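Local coordinates for protein DyP-type peroxidase (Pleurotus ostreatus PC15, PDB 6FSK) that probably uses hydrogen peroxide and a heme b cofactor to oxidise dyes and other substrates, Mn(II) among them, as a DyP-type peroxidase, at residues 192-197 with 350-355; 197-202 with 211-216; 204-209 with 302-307. The protein carries 1 engineered substitution. One frame throughout, in Å; residues are numbered along the deposited sequence.

Contact 1 of 3, residues 192-197 with 350-355; sequences GISHPA and NRRIIR. Unlike the reference sequence in segment 192-197: His-195 (reference Asn). With HEM (protoporphyrin IX containing Fe), chain C.
The propionate side of the heme b pocket brings Arg-355 to Ser-194, just past the GXXDG signature of DyP-type peroxidases, whose last residue is Gly-192. NH2 of Arg-355 donates to Ser-194 O (3.0 Å, 149° at the hydrogen); the acceptor lies in the guanidinium plane, whereas the donor stands above the plane of the carbonyl. Four N-H groups converge on one propionate oxygen, heme O2A: NH1 and NH2 of Arg-355 and the backbone N of Gly-192 and Ile-193, with Gly-192 N at 2.8 Å from it. A bend at chi3 of Arg-355 (-63°) lays the guanidinium over the porphyrin, heme C3D lying 3.4 Å above its plane, over its centre. The other guanidinium face meets CE1 of His-195, which stands where the reference sequence has asparagine; ring and guanidinium are 30° apart. The second propionate takes a bond from Ser-194 OG to heme O2D (2.6 Å). Arg-352 folds its flat guanidinium over Pro-196, whose CB is 3.8 Å above the centre of the plane, and turns its edge to two waters, one of which also bonds heme O2D. Pro-196 CG packs on Ile-354 CG1 at 3.8 Å. Asp-191 makes a salt bridge with NH1 of Arg-355. With two backbone amides and two guanidinium N-H groups gathered on heme O2A, that propionate is likely to stay ionised.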
loop_
_atom_site.group_PDB
_atom_site.type_symbol
_atom_site.label_atom_id
_atom_site.label_comp_id
_atom_site.label_asym_id
_atom_site.label_seq_id
_atom_site.Cartn_x
_atom_site.Cartn_y
_atom_site.Cartn_z
ATOM N N GLY A 192 -2.584 8.480 -2.926
ATOM C CA GLY A 192 -1.803 9.101 -1.856
ATOM C C GLY A 192 -2.499 10.125 -1.006
ATOM O O GLY A 192 -1.839 10.934 -0.391
ATOM N N ILE A 193 -3.832 10.150 -1.000
ATOM C CA ILE A 193 -4.603 11.210 -0.404
ATOM C C ILE A 193 -4.756 10.927 1.090
ATOM O O ILE A 193 -4.583 11.794 1.945
ATOM C CB ILE A 193 -5.977 11.365 -1.067
ATOM C CG1 ILE A 193 -5.775 11.692 -2.572
ATOM C CG2 ILE A 193 -6.888 12.341 -0.333
ATOM C CD1 ILE A 193 -7.016 11.594 -3.409
ATOM N N SER A 194 -5.290 9.735 1.390
ATOM C CA SER A 194 -5.735 9.453 2.744
ATOM C C SER A 194 -4.794 8.530 3.515
ATOM O O SER A 194 -4.705 7.349 3.204
ATOM C CB SER A 194 -7.165 8.848 2.775
ATOM O OG SER A 194 -7.635 8.610 4.121
ATOM N N HIS A 195 -4.167 9.055 4.588
ATOM C CA HIS A 195 -3.321 8.272 5.469
ATOM C C HIS A 195 -3.693 8.580 6.902
ATOM O O HIS A 195 -4.242 9.644 7.165
ATOM C CB HIS A 195 -1.854 8.587 5.360
ATOM C CG HIS A 195 -1.324 8.445 3.975
ATOM N ND1 HIS A 195 -1.142 7.195 3.403
ATOM C CD2 HIS A 195 -0.992 9.366 3.051
ATOM C CE1 HIS A 195 -0.725 7.366 2.150
ATOM N NE2 HIS A 195 -0.629 8.677 1.908
ATOM N N PRO A 196 -3.403 7.669 7.824
ATOM C CA PRO A 196 -3.707 8.011 9.202
ATOM C C PRO A 196 -2.729 9.074 9.695
ATOM O O PRO A 196 -1.507 9.026 9.377
ATOM C CB PRO A 196 -3.440 6.728 9.955
ATOM C CG PRO A 196 -2.399 6.012 9.067
ATOM C CD PRO A 196 -2.927 6.275 7.698
ATOM N N ALA A 197 -3.234 9.984 10.500
ATOM C CA ALA A 197 -2.302 10.843 11.250
ATOM C C ALA A 197 -1.788 10.057 12.449
ATOM O O ALA A 197 -2.533 9.301 13.065
ATOM C CB ALA A 197 -3.001 12.099 11.703
ATOM N N ASN A 350 -5.964 -0.358 14.590
ATOM C CA ASN A 350 -5.053 -1.408 14.193
ATOM C C ASN A 350 -5.241 -1.895 12.789
ATOM O O ASN A 350 -4.423 -2.676 12.336
ATOM C CB ASN A 350 -5.071 -2.571 15.189
ATOM C CG ASN A 350 -6.331 -3.411 15.110
ATOM O OD1 ASN A 350 -7.381 -3.007 14.580
ATOM N ND2 ASN A 350 -6.302 -4.519 15.841
ATOM N N ARG A 351 -6.193 -1.407 12.058
ATOM C CA ARG A 351 -6.374 -1.752 10.651
ATOM C C ARG A 351 -5.781 -0.693 9.772
ATOM O O ARG A 351 -5.772 -0.866 8.558
ATOM C CB ARG A 351 -7.843 -1.833 10.360
ATOM C CG ARG A 351 -8.626 -2.752 11.317
ATOM C CD ARG A 351 -8.361 -4.172 11.019
ATOM N NE ARG A 351 -9.133 -5.017 11.943
ATOM C CZ ARG A 351 -8.698 -6.127 12.503
ATOM N NH1 ARG A 351 -7.437 -6.500 12.380
ATOM N NH2 ARG A 351 -9.510 -6.834 13.254
ATOM N N ARG A 352 -5.211 0.363 10.331
ATOM C CA ARG A 352 -4.701 1.456 9.520
ATOM C C ARG A 352 -3.318 1.112 9.006
ATOM O O ARG A 352 -2.534 0.416 9.666
ATOM C CB ARG A 352 -4.669 2.790 10.313
ATOM C CG ARG A 352 -6.044 3.149 10.834
ATOM C CD ARG A 352 -7.114 3.313 9.824
ATOM N NE ARG A 352 -6.801 4.309 8.777
ATOM C CZ ARG A 352 -6.979 5.592 8.867
ATOM N NH1 ARG A 352 -7.407 6.176 10.030
ATOM N NH2 ARG A 352 -6.656 6.358 7.852
ATOM N N ILE A 353 -3.016 1.653 7.817
ATOM C CA ILE A 353 -1.722 1.489 7.181
ATOM C C ILE A 353 -1.280 2.757 6.568
ATOM O O ILE A 353 -2.096 3.599 6.162
ATOM C CB ILE A 353 -1.754 0.353 6.084
ATOM C CG1 ILE A 353 -2.774 0.701 4.959
ATOM C CG2 ILE A 353 -2.035 -0.990 6.687
ATOM C CD1 ILE A 353 -2.705 -0.276 3.801
ATOM N N ILE A 354 0.067 2.923 6.502
ATOM C CA ILE A 354 0.623 4.045 5.814
ATOM C C ILE A 354 1.160 3.509 4.503
ATOM O O ILE A 354 2.034 2.674 4.500
ATOM C CB ILE A 354 1.751 4.754 6.606
ATOM C CG1 ILE A 354 1.161 5.447 7.837
ATOM C CG2 ILE A 354 2.482 5.712 5.722
ATOM C CD1 ILE A 354 2.261 5.961 8.751
ATOM N N ARG A 355 0.691 4.074 3.383
ATOM C CA ARG A 355 1.123 3.608 2.034
ATOM C C ARG A 355 2.172 4.491 1.427
ATOM O O ARG A 355 2.140 5.738 1.554
ATOM C CB ARG A 355 -0.063 3.573 1.099
ATOM C CG ARG A 355 -1.071 2.547 1.473
ATOM C CD ARG A 355 -2.416 2.728 0.768
ATOM N NE ARG A 355 -3.051 4.002 1.143
ATOM C CZ ARG A 355 -3.444 4.906 0.251
ATOM N NH1 ARG A 355 -3.363 4.697 -1.072
ATOM N NH2 ARG A 355 -3.919 6.032 0.682
HETATM C CHA HEM C . -6.772 4.198 -1.269
HETATM C CHB HEM C . -5.703 2.695 -5.723
HETATM C CHC HEM C . -3.916 -1.365 -3.853
HETATM C CHD HEM C . -5.265 -0.009 0.599
HETATM C C1A HEM C . -6.644 4.184 -2.659
HETATM C C2A HEM C . -7.032 5.230 -3.552
HETATM C C3A HEM C . -6.693 4.839 -4.789
HETATM C C4A HEM C . -6.168 3.513 -4.665
HETATM C CMA HEM C . -6.956 5.571 -6.060
HETATM C CAA HEM C . -7.728 6.517 -3.139
HETATM C CBA HEM C . -6.856 7.733 -2.853
HETATM C CGA HEM C . -6.050 7.592 -1.589
HETATM O O1A HEM C . -6.591 7.721 -0.488
HETATM O O2A HEM C . -4.819 7.370 -1.702
HETATM C C1B HEM C . -5.114 1.430 -5.641
HETATM C C2B HEM C . -4.587 0.691 -6.696
HETATM C C3B HEM C . -4.039 -0.454 -6.211
HETATM C C4B HEM C . -4.288 -0.394 -4.763
HETATM C CMB HEM C . -4.648 1.066 -8.155
HETATM C CAB HEM C . -3.367 -1.613 -6.839
HETATM C CBB HEM C . -2.795 -1.557 -8.022
HETATM C C1C HEM C . -4.169 -1.453 -2.519
HETATM C C2C HEM C . -3.904 -2.501 -1.627
HETATM C C3C HEM C . -4.300 -2.158 -0.366
HETATM C C4C HEM C . -4.777 -0.799 -0.461
HETATM C CMC HEM C . -3.246 -3.793 -2.031
HETATM C CAC HEM C . -4.338 -2.901 0.923
HETATM C CBC HEM C . -4.441 -4.243 1.011
HETATM C C1D HEM C . -5.731 1.298 0.430
HETATM C C2D HEM C . -6.063 2.134 1.625
HETATM C C3D HEM C . -6.447 3.348 1.072
HETATM C C4D HEM C . -6.402 3.169 -0.369
HETATM C CMD HEM C . -5.957 1.790 3.056
HETATM C CAD HEM C . -6.963 4.584 1.801
HETATM C CBD HEM C . -8.429 4.527 2.094
HETATM C CGD HEM C . -8.875 5.702 2.929
HETATM O O1D HEM C . -9.875 6.299 2.459
HETATM O O2D HEM C . -8.224 6.060 3.888
HETATM N NA HEM C . -6.200 3.057 -3.353
HETATM N NB HEM C . -5.006 0.732 -4.485
HETATM N NC HEM C . -4.840 -0.443 -1.786
HETATM N ND HEM C . -6.022 1.931 -0.707
HETATM FE FE HEM C . -5.596 1.302 -2.586
HETATM O O HOH W 1 -5.903 5.387 5.148
HETATM O O HOH W 2 -2.921 4.894 3.915
HETATM O O HOH W 3 -7.020 9.273 6.667
#

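Contact 2 of 3, residues 197-202 with 211-216; sequences AVEQFD and PIRPGF
Two backbone hydrogen bonds carry the pairing: Ile-212 N donates to Ala-197 O (2.8 Å, 167° at the hydrogen), and Glu-199 N donates to Ile-212 O at the same length. Each carbonyl also receives a CA-H contact, Pro-211 CA approaching Ala-197 O to 3.2 Å. On the far side of Val-198, its N-H is taken by Asp-202 OD2 through the anti lone pair of that oxygen, and its O accepts from the N of both Phe-201 and Asp-202, which fixes the turn that ends the strand. A water joins Glu-199 OE2 to Pro-211 O, 2.7 Å from OE2. The bridges Ala-197 with Pro-211 and Val-198 with Ile-212 define a two-stranded parallel sheet, distinct from the large antiparallel sheet of the fold, and its strands are joined by a loop without helix. Ala-197 CB and Pro-211 CB share one face of it, 4.0 Å apart; Val-198 and Ile-212 point to the other. Val-198 CG1, anti to the backbone N (chi1 176°), crosses onto Pro-214, 3.7 Å from its CA. Glu-199 runs extended beside Arg-213, its OE2 against CG of that arginine while the charged groups stay apart. With an alanine at Glu-199, the water at Pro-211 O would probably lose its second acceptor, and Pro-211 CB the glutamate CG that now lies against it. Gln-200 OE1 lies against Pro-214 CG, 3.6 Å away.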
loop_
_atom_site.group_PDB
_atom_site.type_symbol
_atom_site.label_atom_id
_atom_site.label_comp_id
_atom_site.label_asym_id
_atom_site.label_seq_id
_atom_site.Cartn_x
_atom_site.Cartn_y
_atom_site.Cartn_z
ATOM N N ALA A 197 -3.234 9.984 10.500
ATOM C CA ALA A 197 -2.302 10.843 11.250
ATOM C C ALA A 197 -1.788 10.057 12.449
ATOM O O ALA A 197 -2.533 9.301 13.065
ATOM C CB ALA A 197 -3.001 12.099 11.703
ATOM N N VAL A 198 -0.529 10.313 12.860
ATOM C CA VAL A 198 0.105 9.550 13.900
ATOM C C VAL A 198 0.418 10.508 15.036
ATOM O O VAL A 198 1.138 11.504 14.883
ATOM C CB VAL A 198 1.404 8.921 13.378
ATOM C CG1 VAL A 198 2.118 8.206 14.470
ATOM C CG2 VAL A 198 1.007 7.958 12.234
ATOM N N GLU A 199 -0.172 10.221 16.184
ATOM C CA GLU A 199 0.104 10.998 17.382
ATOM C C GLU A 199 1.607 11.025 17.626
ATOM O O GLU A 199 2.357 10.045 17.444
ATOM C CB GLU A 199 -0.626 10.457 18.602
ATOM C CG GLU A 199 -2.115 10.507 18.548
ATOM C CD GLU A 199 -2.720 10.278 19.948
ATOM O OE1 GLU A 199 -2.281 11.112 20.860
ATOM O OE2 GLU A 199 -3.572 9.402 20.181
ATOM N N GLN A 200 2.028 12.175 18.171
ATOM C CA GLN A 200 3.448 12.403 18.496
ATOM C C GLN A 200 4.325 12.592 17.250
ATOM O O GLN A 200 5.588 12.643 17.380
ATOM C CB GLN A 200 4.027 11.371 19.447
ATOM C CG GLN A 200 3.134 11.135 20.674
ATOM C CD GLN A 200 3.796 10.275 21.687
ATOM O OE1 GLN A 200 3.597 9.043 21.756
ATOM N NE2 GLN A 200 4.652 10.912 22.480
ATOM N N PHE A 201 3.702 12.665 16.088
ATOM C CA PHE A 201 4.401 12.841 14.792
ATOM C C PHE A 201 3.667 13.902 14.017
ATOM O O PHE A 201 4.253 14.948 13.666
ATOM C CB PHE A 201 4.600 11.566 13.990
ATOM C CG PHE A 201 5.339 11.823 12.708
ATOM C CD1 PHE A 201 6.668 12.095 12.708
ATOM C CD2 PHE A 201 4.677 11.806 11.474
ATOM C CE1 PHE A 201 7.326 12.365 11.527
ATOM C CE2 PHE A 201 5.311 12.099 10.340
ATOM C CZ PHE A 201 6.647 12.383 10.355
ATOM N N ASP A 202 2.409 13.635 13.627
ATOM C CA ASP A 202 1.628 14.588 12.855
ATOM C C ASP A 202 1.008 15.601 13.846
ATOM O O ASP A 202 -0.031 15.300 14.482
ATOM C CB ASP A 202 0.557 13.843 12.031
ATOM C CG ASP A 202 1.190 12.930 11.006
ATOM O OD1 ASP A 202 1.821 13.480 10.082
ATOM O OD2 ASP A 202 1.125 11.675 11.038
ATOM N N PRO A 211 -6.289 11.171 14.478
ATOM C CA PRO A 211 -4.944 10.648 14.729
ATOM C C PRO A 211 -4.992 9.374 15.569
ATOM O O PRO A 211 -5.851 9.246 16.461
ATOM C CB PRO A 211 -4.213 11.755 15.473
ATOM C CG PRO A 211 -5.260 12.636 15.957
ATOM C CD PRO A 211 -6.560 12.348 15.279
ATOM N N ILE A 212 -4.038 8.473 15.278
ATOM C CA ILE A 212 -3.888 7.178 15.956
ATOM C C ILE A 212 -2.571 7.121 16.699
ATOM O O ILE A 212 -1.613 7.822 16.358
ATOM C CB ILE A 212 -3.997 6.004 14.952
ATOM C CG1 ILE A 212 -2.754 5.861 14.097
ATOM C CG2 ILE A 212 -5.320 6.101 14.184
ATOM C CD1 ILE A 212 -2.884 4.678 13.123
ATOM N N ARG A 213 -2.524 6.297 17.732
ATOM C CA ARG A 213 -1.322 6.142 18.535
ATOM C C ARG A 213 -0.157 5.586 17.657
ATOM O O ARG A 213 -0.361 4.776 16.749
ATOM C CB ARG A 213 -1.574 5.259 19.722
ATOM C CG ARG A 213 -2.288 6.030 20.864
ATOM C CD ARG A 213 -2.838 5.094 21.845
ATOM N NE ARG A 213 -4.012 4.331 21.385
ATOM C CZ ARG A 213 -4.483 3.224 21.917
ATOM N NH1 ARG A 213 -3.940 2.647 22.989
ATOM N NH2 ARG A 213 -5.597 2.672 21.372
ATOM N N PRO A 214 1.065 5.989 17.990
ATOM C CA PRO A 214 2.221 5.630 17.135
ATOM C C PRO A 214 2.455 4.119 17.144
ATOM O O PRO A 214 3.056 3.592 16.180
ATOM C CB PRO A 214 3.381 6.441 17.739
ATOM C CG PRO A 214 2.966 6.638 19.184
ATOM C CD PRO A 214 1.489 6.915 19.064
ATOM N N GLY A 215 2.103 3.374 18.200
ATOM C CA GLY A 215 2.261 1.938 18.262
ATOM C C GLY A 215 1.417 1.130 17.323
ATOM O O GLY A 215 1.613 -0.080 17.231
ATOM N N PHE A 216 0.505 1.778 16.571
ATOM C CA PHE A 216 -0.199 1.072 15.465
ATOM C C PHE A 216 0.704 1.059 14.210
ATOM O O PHE A 216 0.378 0.307 13.287
ATOM C CB PHE A 216 -1.529 1.750 15.192
ATOM C CG PHE A 216 -2.505 1.519 16.302
ATOM C CD1 PHE A 216 -2.975 0.245 16.613
ATOM C CD2 PHE A 216 -2.901 2.571 17.124
ATOM C CE1 PHE A 216 -3.835 0.022 17.702
ATOM C CE2 PHE A 216 -3.741 2.301 18.175
ATOM C CZ PHE A 216 -4.188 1.054 18.513
HETATM O O HOH W 4 -5.547 8.103 18.942
#

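Contact 3 of 3, residues 204-209 with 302-307; sequences NPLPGQ and ADAQRN
The side-chain amide of Gln-305 lies across the ring of Pro-207 and reaches on to Leu-206. Its OE1 is 3.4 Å from Pro-207 CG and sits nearly as close to CD, while its NE2 comes to 3.4 Å from Leu-206 CD2. The chain gets there by folding back at chi2 (-70°), which brings the amide over the turn at 206-209. The backbone O of Gln-305 touches the same proline carbon, CG, at 3.4 Å, so one ring meets both oxygens of this glutamine. Leu-206 crosses the glutamine chain at about a right angle, and its CD2 also rests on Ala-304 CB at 4.2 Å. No direct hydrogen bond joins the two segments; the polar link is a water that donates to Pro-207 O and to Ala-304 O, 2.9 Å from the latter. Each side is stiffened from within. Leu-206 N donates to OE1 of Gln-209 (2.9 Å), which it meets in the carbonyl plane on a lone pair, while Gln-209 N returns a bond to Leu-206 O. Gly-208 has a positive phi (86°), at which a CB would collide with the carbonyl O of Pro-207. In 302-307, OD1 of Asp-303 accepts from Gln-305 N (2.9 Å), and OD2 makes a salt bridge with NE of Arg-306, approached from above the carboxylate plane although OD2 itself lies in the plane of the guanidinium. Asp-303 O accepts two hydrogen bonds, from the N of Arg-306 and of Asn-307. The geometry is that of two surface loops leaning on each other, a type II beta turn from Leu-206 to Gln-209 against a loop shaped by an Asx turn at Asp-303.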
loop_
_atom_site.group_PDB
_atom_site.type_symbol
_atom_site.label_atom_id
_atom_site.label_comp_id
_atom_site.label_asym_id
_atom_site.label_seq_id
_atom_site.Cartn_x
_atom_site.Cartn_y
_atom_site.Cartn_z
ATOM N N ASN A 204 -0.382 18.572 13.164
ATOM C CA ASN A 204 -1.525 19.269 12.632
ATOM C C ASN A 204 -2.315 18.392 11.709
ATOM O O ASN A 204 -2.295 18.583 10.494
ATOM C CB ASN A 204 -1.056 20.482 11.844
ATOM C CG ASN A 204 -0.416 21.465 12.737
ATOM O OD1 ASN A 204 0.803 21.669 12.699
ATOM N ND2 ASN A 204 -1.210 21.979 13.650
ATOM N N PRO A 205 -3.025 17.397 12.290
ATOM C CA PRO A 205 -3.830 16.557 11.382
ATOM C C PRO A 205 -4.801 17.380 10.552
ATOM O O PRO A 205 -5.372 18.390 11.011
ATOM C CB PRO A 205 -4.586 15.600 12.302
ATOM C CG PRO A 205 -3.863 15.646 13.597
ATOM C CD PRO A 205 -3.151 16.981 13.698
ATOM N N LEU A 206 -4.977 16.963 9.317
ATOM C CA LEU A 206 -5.963 17.554 8.441
ATOM C C LEU A 206 -7.393 17.369 8.912
ATOM O O LEU A 206 -7.692 16.511 9.756
ATOM C CB LEU A 206 -5.740 16.963 7.035
ATOM C CG LEU A 206 -4.438 17.298 6.330
ATOM C CD1 LEU A 206 -4.103 16.305 5.212
ATOM C CD2 LEU A 206 -4.520 18.736 5.801
ATOM N N PRO A 207 -8.319 18.215 8.448
ATOM C CA PRO A 207 -9.728 17.977 8.769
ATOM C C PRO A 207 -10.156 16.592 8.305
ATOM O O PRO A 207 -9.898 16.165 7.160
ATOM C CB PRO A 207 -10.465 19.088 7.994
ATOM C CG PRO A 207 -9.396 20.129 7.822
ATOM C CD PRO A 207 -8.139 19.374 7.542
ATOM N N GLY A 208 -10.753 15.860 9.252
ATOM C CA GLY A 208 -11.200 14.503 8.991
ATOM C C GLY A 208 -10.171 13.361 9.180
ATOM O O GLY A 208 -10.464 12.180 8.924
ATOM N N GLN A 209 -8.955 13.732 9.580
ATOM C CA GLN A 209 -7.869 12.843 9.757
ATOM C C GLN A 209 -7.781 12.607 11.264
ATOM O O GLN A 209 -7.204 13.414 12.017
ATOM C CB GLN A 209 -6.632 13.472 9.206
ATOM C CG GLN A 209 -5.522 12.541 8.913
ATOM C CD GLN A 209 -4.239 13.158 8.391
ATOM O OE1 GLN A 209 -3.932 14.360 8.605
ATOM N NE2 GLN A 209 -3.372 12.282 7.812
ATOM N N ALA A 302 -8.469 19.074 -5.220
ATOM C CA ALA A 302 -7.161 19.685 -5.038
ATOM C C ALA A 302 -7.013 20.258 -3.649
ATOM O O ALA A 302 -5.922 20.665 -3.313
ATOM C CB ALA A 302 -7.033 20.832 -6.040
ATOM N N ASP A 303 -8.057 20.271 -2.817
ATOM C CA ASP A 303 -8.002 20.898 -1.494
ATOM C C ASP A 303 -7.903 19.818 -0.393
ATOM O O ASP A 303 -8.923 19.211 -0.010
ATOM C CB ASP A 303 -9.281 21.702 -1.297
ATOM C CG ASP A 303 -9.290 22.582 0.007
ATOM O OD1 ASP A 303 -8.337 22.445 0.820
ATOM O OD2 ASP A 303 -10.262 23.399 0.181
ATOM N N ALA A 304 -6.695 19.648 0.152
ATOM C CA ALA A 304 -6.446 18.720 1.241
ATOM C C ALA A 304 -7.251 19.026 2.464
ATOM O O ALA A 304 -7.435 18.100 3.288
ATOM C CB ALA A 304 -4.960 18.617 1.608
ATOM N N GLN A 305 -7.681 20.277 2.624
ATOM C CA GLN A 305 -8.506 20.621 3.750
ATOM C C GLN A 305 -9.934 20.096 3.651
ATOM O O GLN A 305 -10.652 20.107 4.668
ATOM C CB GLN A 305 -8.596 22.170 3.966
ATOM C CG GLN A 305 -7.241 22.853 4.148
ATOM C CD GLN A 305 -6.679 22.451 5.468
ATOM O OE1 GLN A 305 -7.379 22.574 6.463
ATOM N NE2 GLN A 305 -5.445 22.002 5.513
ATOM N N ARG A 306 -10.356 19.677 2.474
ATOM C CA ARG A 306 -11.731 19.238 2.288
ATOM C C ARG A 306 -11.897 17.837 1.677
ATOM O O ARG A 306 -12.962 17.249 1.845
ATOM C CB ARG A 306 -12.505 20.266 1.411
ATOM C CG ARG A 306 -12.599 21.644 2.031
ATOM C CD ARG A 306 -13.527 22.551 1.225
ATOM N NE ARG A 306 -13.097 22.782 -0.155
ATOM C CZ ARG A 306 -13.860 22.631 -1.270
ATOM N NH1 ARG A 306 -15.101 22.159 -1.271
ATOM N NH2 ARG A 306 -13.330 22.974 -2.433
ATOM N N ASN A 307 -10.905 17.380 0.898
ATOM C CA ASN A 307 -11.083 16.209 0.059
ATOM C C ASN A 307 -11.110 14.893 0.875
ATOM O O ASN A 307 -11.316 13.852 0.242
ATOM C CB ASN A 307 -10.041 16.176 -1.026
ATOM C CG ASN A 307 -8.633 15.903 -0.525
ATOM O OD1 ASN A 307 -8.388 15.574 0.628
ATOM N ND2 ASN A 307 -7.684 16.022 -1.454
HETATM O O HOH W 5 -9.876 16.866 4.242
#

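Contact 1 is the buried one, set beside the heme and dominated by charge: guanidinium groups, propionates and waters. Contact 2, partly buried and farther from the cofactor, relies on regular backbone pairing, and contact 3 is a surface touch of apolar carbons and amide with a water bridge. Contacts 1 and 2 share Ala-197, and Ile-212 CD1 of contact 2 packs on both Pro-196 and Arg-352 of contact 1. Gln-209 NE2 of contact 3 probably hydrogen-bonds His-195 O, while Pro-205 lies against Ala-197. Residues 204-209 belong to the loop joining the two strands of contact 2, and both later contacts nest inside the chain loop closed by contact 1.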